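Local coordinates for protein aldehyde reductase YahK (Escherichia coli, PDB 1UUF) that catalyses the NADPH-dependent reduction of a wide range of aldehydes to their alcohols and binds two zinc ions per subunit, at residues L176-I181 / S312-I317; V110-C113 / E118-D121; L161-P166 / A171-L176. All coordinates share one frame; numbering follows the deposited sequence.

Interaction 1: residues L176-I181 / S312-I317; sequences LLCAGI and SMIGGI. With ZN (zinc ion), chain C.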
loop_
_atom_site.group_PDB
_atom_site.type_symbol
_atom_site.label_atom_id
_atom_site.label_comp_id
_atom_site.label_asym_id
_atom_site.label_seq_id
_atom_site.Cartn_x
_atom_site.Cartn_y
_atom_site.Cartn_z
ATOM N N LEU A 176 -7.255 23.855 9.939
ATOM C CA LEU A 176 -7.593 23.216 8.677
ATOM C C LEU A 176 -6.409 23.271 7.714
ATOM O O LEU A 176 -6.240 22.385 6.881
ATOM C CB LEU A 176 -8.803 23.905 8.037
ATOM C CG LEU A 176 -10.131 23.830 8.800
ATOM C CD1 LEU A 176 -11.231 24.491 7.975
ATOM C CD2 LEU A 176 -10.486 22.384 9.074
ATOM N N LEU A 177 -5.582 24.305 7.846
ATOM C CA LEU A 177 -4.432 24.486 6.962
ATOM C C LEU A 177 -3.374 23.382 6.991
ATOM O O LEU A 177 -2.521 23.311 6.102
ATOM C CB LEU A 177 -3.799 25.856 7.213
ATOM C CG LEU A 177 -4.540 27.037 6.555
ATOM C CD1 LEU A 177 -4.529 26.870 5.037
ATOM C CD2 LEU A 177 -5.973 27.122 7.063
ATOM N N CYS A 178 -3.403 22.535 8.016
ATOM C CA CYS A 178 -2.482 21.401 8.066
ATOM C C CYS A 178 -3.224 20.165 8.549
ATOM O O CYS A 178 -3.396 19.211 7.793
ATOM C CB CYS A 178 -1.276 21.642 8.972
ATOM S SG CYS A 178 -0.165 20.178 8.923
ATOM N N ALA A 179 -3.673 20.181 9.802
ATOM C CA ALA A 179 -4.398 19.038 10.341
ATOM C C ALA A 179 -5.567 18.693 9.427
ATOM O O ALA A 179 -5.828 17.524 9.145
ATOM C CB ALA A 179 -4.902 19.346 11.743
ATOM N N GLY A 180 -6.266 19.720 8.956
ATOM C CA GLY A 180 -7.402 19.480 8.083
ATOM C C GLY A 180 -7.032 18.839 6.757
ATOM O O GLY A 180 -7.503 17.748 6.430
ATOM N N ILE A 181 -6.178 19.498 5.985
ATOM C CA ILE A 181 -5.813 18.950 4.684
ATOM C C ILE A 181 -5.095 17.602 4.789
ATOM O O ILE A 181 -5.255 16.744 3.923
ATOM C CB ILE A 181 -4.961 19.960 3.871
ATOM C CG1 ILE A 181 -4.667 19.400 2.478
ATOM C CG2 ILE A 181 -3.677 20.277 4.611
ATOM C CD1 ILE A 181 -5.907 19.123 1.638
ATOM N N SER A 312 0.682 9.407 3.403
ATOM C CA SER A 312 0.223 10.623 2.748
ATOM C C SER A 312 0.601 11.806 3.624
ATOM O O SER A 312 0.638 11.680 4.844
ATOM C CB SER A 312 -1.300 10.584 2.564
ATOM O OG SER A 312 -1.782 11.776 1.958
ATOM N N MET A 313 0.930 12.937 3.012
ATOM C CA MET A 313 1.240 14.119 3.808
ATOM C C MET A 313 0.562 15.349 3.216
ATOM O O MET A 313 0.559 15.556 1.997
ATOM C CB MET A 313 2.750 14.332 3.959
ATOM C CG MET A 313 3.536 14.533 2.694
ATOM S SD MET A 313 5.225 15.062 3.116
ATOM C CE MET A 313 5.216 16.733 2.457
ATOM N N ILE A 314 -0.028 16.144 4.106
ATOM C CA ILE A 314 -0.769 17.347 3.751
ATOM C C ILE A 314 -1.521 17.211 2.432
ATOM O O ILE A 314 -2.179 16.201 2.199
ATOM C CB ILE A 314 0.147 18.593 3.733
ATOM C CG1 ILE A 314 1.331 18.399 2.782
ATOM C CG2 ILE A 314 0.641 18.861 5.138
ATOM C CD1 ILE A 314 2.221 19.630 2.672
ATOM N N GLY A 315 -1.445 18.236 1.591
ATOM C CA GLY A 315 -2.121 18.192 0.308
ATOM C C GLY A 315 -1.595 19.310 -0.567
ATOM O O GLY A 315 -0.923 20.210 -0.072
ATOM N N GLY A 316 -1.879 19.245 -1.864
ATOM C CA GLY A 316 -1.433 20.289 -2.771
ATOM C C GLY A 316 -2.270 21.531 -2.541
ATOM O O GLY A 316 -3.249 21.489 -1.794
ATOM N N ILE A 317 -1.917 22.639 -3.183
ATOM C CA ILE A 317 -2.678 23.863 -2.968
ATOM C C ILE A 317 -4.118 23.783 -3.483
ATOM O O ILE A 317 -5.054 24.134 -2.761
ATOM C CB ILE A 317 -1.971 25.089 -3.585
ATOM C CG1 ILE A 317 -0.551 25.213 -3.013
ATOM C CG2 ILE A 317 -2.747 26.360 -3.245
ATOM C CD1 ILE A 317 -0.499 25.439 -1.506
HETATM ZN ZN ZN C . 1.597 20.454 10.525
HETATM O O HOH W 1 2.892 18.764 9.679
#

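Interaction 2: residues V110-C113 / E118-D121; sequences VDSC and ECED. With ZN (zinc ion), chain B.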
loop_
_atom_site.group_PDB
_atom_site.type_symbol
_atom_site.label_atom_id
_atom_site.label_comp_id
_atom_site.label_asym_id
_atom_site.label_seq_id
_atom_site.Cartn_x
_atom_site.Cartn_y
_atom_site.Cartn_z
ATOM N N VAL A 110 5.104 27.265 1.120
ATOM C CA VAL A 110 5.161 28.672 0.727
ATOM C C VAL A 110 5.744 28.827 -0.680
ATOM O O VAL A 110 5.696 29.912 -1.256
ATOM C CB VAL A 110 5.962 29.552 1.726
ATOM C CG1 VAL A 110 5.164 29.713 3.025
ATOM C CG2 VAL A 110 7.325 28.942 2.001
ATOM N N ASP A 111 6.285 27.741 -1.233
ATOM C CA ASP A 111 6.825 27.771 -2.593
ATOM C C ASP A 111 7.177 26.365 -3.080
ATOM O O ASP A 111 7.267 25.425 -2.292
ATOM C CB ASP A 111 8.072 28.668 -2.664
ATOM C CG ASP A 111 8.225 29.363 -4.017
ATOM O OD1 ASP A 111 7.460 29.040 -4.951
ATOM O OD2 ASP A 111 9.114 30.235 -4.146
ATOM N N SER A 112 7.335 26.219 -4.391
ATOM C CA SER A 112 7.718 24.942 -4.988
ATOM C C SER A 112 8.359 25.251 -6.342
ATOM O O SER A 112 8.344 26.403 -6.783
ATOM C CB SER A 112 6.509 24.009 -5.143
ATOM O OG SER A 112 5.558 24.506 -6.065
ATOM N N CYS A 113 8.921 24.248 -7.003
ATOM C CA CYS A 113 9.593 24.501 -8.278
ATOM C C CYS A 113 8.652 24.958 -9.394
ATOM O O CYS A 113 9.065 25.683 -10.295
ATOM C CB CYS A 113 10.403 23.272 -8.713
ATOM S SG CYS A 113 9.540 22.018 -9.676
ATOM N N GLU A 118 4.776 16.823 -10.255
ATOM C CA GLU A 118 3.963 17.042 -9.061
ATOM C C GLU A 118 3.334 18.433 -9.026
ATOM O O GLU A 118 2.133 18.572 -8.833
ATOM C CB GLU A 118 4.808 16.813 -7.803
ATOM C CG GLU A 118 5.022 15.341 -7.460
ATOM C CD GLU A 118 5.690 14.557 -8.578
ATOM O OE1 GLU A 118 6.863 14.851 -8.901
ATOM O OE2 GLU A 118 5.039 13.648 -9.135
ATOM N N CYS A 119 4.147 19.465 -9.218
ATOM C CA CYS A 119 3.637 20.829 -9.204
ATOM C C CYS A 119 2.599 21.057 -10.298
ATOM O O CYS A 119 1.579 21.706 -10.071
ATOM C CB CYS A 119 4.788 21.826 -9.360
ATOM S SG CYS A 119 5.819 21.978 -7.882
ATOM N N GLU A 120 2.855 20.515 -11.484
ATOM C CA GLU A 120 1.927 20.679 -12.595
ATOM C C GLU A 120 0.614 19.936 -12.357
ATOM O O GLU A 120 -0.410 20.266 -12.956
ATOM C CB GLU A 120 2.582 20.213 -13.895
ATOM C CG GLU A 120 3.858 20.978 -14.217
ATOM C CD GLU A 120 4.416 20.649 -15.582
ATOM O OE1 GLU A 120 4.581 19.448 -15.885
ATOM O OE2 GLU A 120 4.698 21.597 -16.350
ATOM N N ASP A 121 0.643 18.939 -11.480
ATOM C CA ASP A 121 -0.561 18.177 -11.163
ATOM C C ASP A 121 -1.274 18.741 -9.937
ATOM O O ASP A 121 -2.240 18.150 -9.454
ATOM C CB ASP A 121 -0.227 16.703 -10.897
ATOM C CG ASP A 121 0.160 15.950 -12.153
ATOM O OD1 ASP A 121 -0.233 16.387 -13.255
ATOM O OD2 ASP A 121 0.839 14.907 -12.037
HETATM ZN ZN ZN B . 7.982 20.908 -8.297
#

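Interaction 3: residues L161-P166 / A171-L176; sequences LRIRHP and AAVAPL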
loop_
_atom_site.group_PDB
_atom_site.type_symbol
_atom_site.label_atom_id
_atom_site.label_comp_id
_atom_site.label_asym_id
_atom_site.label_seq_id
_atom_site.Cartn_x
_atom_site.Cartn_y
_atom_site.Cartn_z
ATOM N N LEU A 161 -4.248 30.681 0.366
ATOM C CA LEU A 161 -5.619 30.184 0.224
ATOM C C LEU A 161 -6.642 31.229 0.637
ATOM O O LEU A 161 -6.359 32.082 1.468
ATOM C CB LEU A 161 -5.821 28.939 1.094
ATOM C CG LEU A 161 -5.020 27.662 0.820
ATOM C CD1 LEU A 161 -5.240 27.222 -0.615
ATOM C CD2 LEU A 161 -3.539 27.897 1.091
ATOM N N ARG A 162 -7.841 31.146 0.064
ATOM C CA ARG A 162 -8.907 32.085 0.397
ATOM C C ARG A 162 -9.852 31.449 1.416
ATOM O O ARG A 162 -10.320 30.327 1.215
ATOM C CB ARG A 162 -9.698 32.453 -0.865
ATOM C CG ARG A 162 -10.784 33.509 -0.656
ATOM C CD ARG A 162 -10.178 34.856 -0.275
ATOM N NE ARG A 162 -11.183 35.909 -0.148
ATOM C CZ ARG A 162 -11.833 36.455 -1.172
ATOM N NH1 ARG A 162 -11.586 36.054 -2.412
ATOM N NH2 ARG A 162 -12.738 37.402 -0.956
ATOM N N ILE A 163 -10.115 32.165 2.508
ATOM C CA ILE A 163 -11.021 31.687 3.551
ATOM C C ILE A 163 -12.415 32.242 3.276
ATOM O O ILE A 163 -12.583 33.448 3.090
ATOM C CB ILE A 163 -10.578 32.158 4.952
ATOM C CG1 ILE A 163 -9.173 31.633 5.258
ATOM C CG2 ILE A 163 -11.589 31.709 6.005
ATOM C CD1 ILE A 163 -9.008 30.144 5.067
ATOM N N ARG A 164 -13.406 31.353 3.248
ATOM C CA ARG A 164 -14.788 31.735 2.983
ATOM C C ARG A 164 -15.680 31.647 4.224
ATOM O O ARG A 164 -16.858 32.018 4.180
ATOM C CB ARG A 164 -15.367 30.857 1.870
ATOM C CG ARG A 164 -14.696 31.039 0.507
ATOM C CD ARG A 164 -14.913 32.442 -0.053
ATOM N NE ARG A 164 -14.332 32.591 -1.387
ATOM C CZ ARG A 164 -14.428 33.689 -2.132
ATOM N NH1 ARG A 164 -15.087 34.749 -1.681
ATOM N NH2 ARG A 164 -13.863 33.729 -3.331
ATOM N N HIS A 165 -15.123 31.149 5.323
ATOM C CA HIS A 165 -15.862 31.051 6.580
ATOM C C HIS A 165 -16.103 32.466 7.097
ATOM O O HIS A 165 -15.383 33.396 6.731
ATOM C CB HIS A 165 -15.037 30.328 7.646
ATOM C CG HIS A 165 -14.879 28.858 7.421
ATOM N ND1 HIS A 165 -15.452 27.916 8.249
ATOM C CD2 HIS A 165 -14.159 28.167 6.506
ATOM C CE1 HIS A 165 -15.084 26.708 7.857
ATOM N NE2 HIS A 165 -14.300 26.833 6.802
ATOM N N PRO A 166 -17.117 32.646 7.958
ATOM C CA PRO A 166 -17.387 33.982 8.503
ATOM C C PRO A 166 -16.170 34.374 9.339
ATOM O O PRO A 166 -15.541 33.510 9.951
ATOM C CB PRO A 166 -18.624 33.756 9.367
ATOM C CG PRO A 166 -19.326 32.638 8.667
ATOM C CD PRO A 166 -18.186 31.701 8.330
ATOM N N ALA A 171 -10.229 31.771 13.849
ATOM C CA ALA A 171 -9.347 30.990 14.710
ATOM C C ALA A 171 -9.573 29.491 14.573
ATOM O O ALA A 171 -8.617 28.709 14.543
ATOM C CB ALA A 171 -9.531 31.402 16.160
ATOM N N ALA A 172 -10.840 29.092 14.495
ATOM C CA ALA A 172 -11.189 27.679 14.380
ATOM C C ALA A 172 -10.874 27.117 12.997
ATOM O O ALA A 172 -10.815 25.900 12.814
ATOM C CB ALA A 172 -12.666 27.479 14.709
ATOM N N VAL A 173 -10.678 28.005 12.025
ATOM C CA VAL A 173 -10.344 27.589 10.666
ATOM C C VAL A 173 -8.844 27.290 10.545
ATOM O O VAL A 173 -8.422 26.459 9.739
ATOM C CB VAL A 173 -10.713 28.704 9.652
ATOM C CG1 VAL A 173 -10.144 28.384 8.278
ATOM C CG2 VAL A 173 -12.225 28.849 9.579
ATOM N N ALA A 174 -8.046 27.962 11.370
ATOM C CA ALA A 174 -6.597 27.813 11.337
ATOM C C ALA A 174 -6.064 26.381 11.203
ATOM O O ALA A 174 -5.295 26.092 10.289
ATOM C CB ALA A 174 -5.980 28.499 12.559
ATOM N N PRO A 175 -6.474 25.461 12.097
ATOM C CA PRO A 175 -5.988 24.077 12.017
ATOM C C PRO A 175 -6.296 23.349 10.705
ATOM O O PRO A 175 -5.675 22.336 10.387
ATOM C CB PRO A 175 -6.654 23.406 13.221
ATOM C CG PRO A 175 -6.838 24.544 14.190
ATOM C CD PRO A 175 -7.342 25.637 13.275
ATOM N N LEU A 176 -7.255 23.855 9.939
ATOM C CA LEU A 176 -7.593 23.216 8.677
ATOM C C LEU A 176 -6.409 23.271 7.714
ATOM O O LEU A 176 -6.240 22.385 6.881
ATOM C CB LEU A 176 -8.803 23.905 8.037
ATOM C CG LEU A 176 -10.131 23.830 8.800
ATOM C CD1 LEU A 176 -11.231 24.491 7.975
ATOM C CD2 LEU A 176 -10.486 22.384 9.074
#

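Interaction 1: residues L176-I181 / S312-I317
Ile-181 CG1 lies over one face of the peptide group that joins Ile-314 to Gly-315, the flat group of this contact. It sits almost straight above Gly-315 N, at 3.5 Å from CG1 to that atom. With CG1 anti to the backbone N (chi1 -176°), the longer branch of Ile-181 is carried onto this peptide. Gly-315 CA is nearly as close, 3.6 Å from CG1, and a CB on Gly-315 would collide with this branch. The rest is apolar packing. Ile-181 CG2 comes within 4.3 Å of Ile-314 CB. Ile-314 turns its CG2 methyl to Cys-178 SG, 4.1 Å away, while its longer branch leads off. Ile-314 has a positive phi of 35° as the chain turns toward helix 317-330.

Cys-178 SG binds the zinc ion at 2.4 Å, and the O of water 1 binds the zinc at 2.3 Å. Cys-60 and His-82 complete the coordination. Helix 176-189 opens with a wide pi-type turn, in which Ile-181 N donates to Leu-176 O over 3.0 Å. Through Ile-181 and Ile-314, the loop that follows Rossmann strand 308-311 is packed against the helix that supplies a metal ligand. Two cysteines, one histidine and a water make up the catalytic zinc site characteristic of zinc-containing alcohol dehydrogenases.

Interaction 2: residues V110-C113 / E118-D121
Cys-113 and Cys-119 meet at a zinc ion and form half of a four-cysteine site. This is the structural zinc lobe of the zinc-containing alcohol dehydrogenase family, built into the GroES-like domain. Cys-116 and Cys-127 supply the other two ligands.

Metal bonds come first. Cys-113 SG is 2.4 Å from the zinc, and Cys-119 SG binds it at about the same length. The two sulfurs are 4.1 Å apart, SG to SG, and subtend close to 119° at the metal, somewhat wider than the tetrahedral angle. They approach from different structures: Cys-113 from the loop after strand 109-111, Cys-119 from helix 117-120. Cys-119 SG stands beside its own backbone N, anti to the carbonyl carbon (chi1 -73°), which brings it to the zinc and to Ser-112.

Hydrogen bonds and salt bridges lie to both sides of the metal. In the segment leading to Cys-113, Ser-112 N donates to Asp-111 OD1 over 2.9 Å, from above the carboxylate plane and well off straight at 139°. In segment 118-121, Glu-118 OE2 and Asp-121 OD2 both form salt bridges with Arg-280 NH2 of the second subunit, so the lobe also takes part in the dimer interface. Asp-121 N makes a weak backbone bond to Glu-118 O.

Nonbonded packing is supplied by Ser-112. Its hydroxyl is hydrogen-bonded to Tyr-159 OH. The same side chain lies against the metal-bound sulfur, with Ser-112 CB 3.5 Å and Ser-112 OG 3.1 Å from Cys-119 SG.

Interaction 3: residues L161-P166 / A171-L176
His-165 and Val-173 mark the closest backbone approach, CA to CA 7.7 Å, where the chain running on from strand 161-162 passes the short helix around 170-173. The contact between them is made by side chains.

Val-173 is the centre. Its two methyls serve different partners, because CG1 is anti to the backbone N (chi1 170°) and CG2 lies beside that N. CG2 rests over one face of the His-165 ring. It is 3.6 Å from the ring centroid and 17° off the normal, a CH-pi contact, and its closest ring atom is His-165 CG at 3.4 Å. CG1 meets Ile-163 CD1 tip to tip, 3.8 Å apart. Leu-176 adds its CD1 methyl, which approaches the imidazole obliquely. Leu-176 N donates to Val-173 O over 2.9 Å, and this turn brings both residues to the ring. A serine in place of His-165 would probably leave the CG2 methyl of Val-173 without its aromatic face and open a gap beside Leu-176.

This is side-chain packing that joins the mixed sheet, where strand 161-162 pairs with strand 103-106, to the short helix just before helix 176-189. Cys-327 of helix 317-330 touches His-165, and Leu-161 packs separately on the same helix. Further along, Pro-175 packs on strands 336-339 and 359-363.

In the fold
Interactions 1 and 3 touch and share Leu-176. Gly-180 N probably hydrogen-bonds to Pro-175 O over 3.0 Å, and Ile-317 CG2 packs on Leu-161 CD1 at 3.7 Å. Their centres are about 13 Å apart. Interaction 3 therefore leads straight into the helix that carries Cys-178, although the Leu-176 side chain is still about 11 Å from the catalytic zinc. Interaction 2 stands apart at the structural zinc. Its nearest atoms are about 6 Å from interaction 1 and about 9 Å from interaction 3. Interaction 1 also reaches the second subunit, where Met-313 packs on Ile-303 of that chain, as interaction 2 does through its acidic residues.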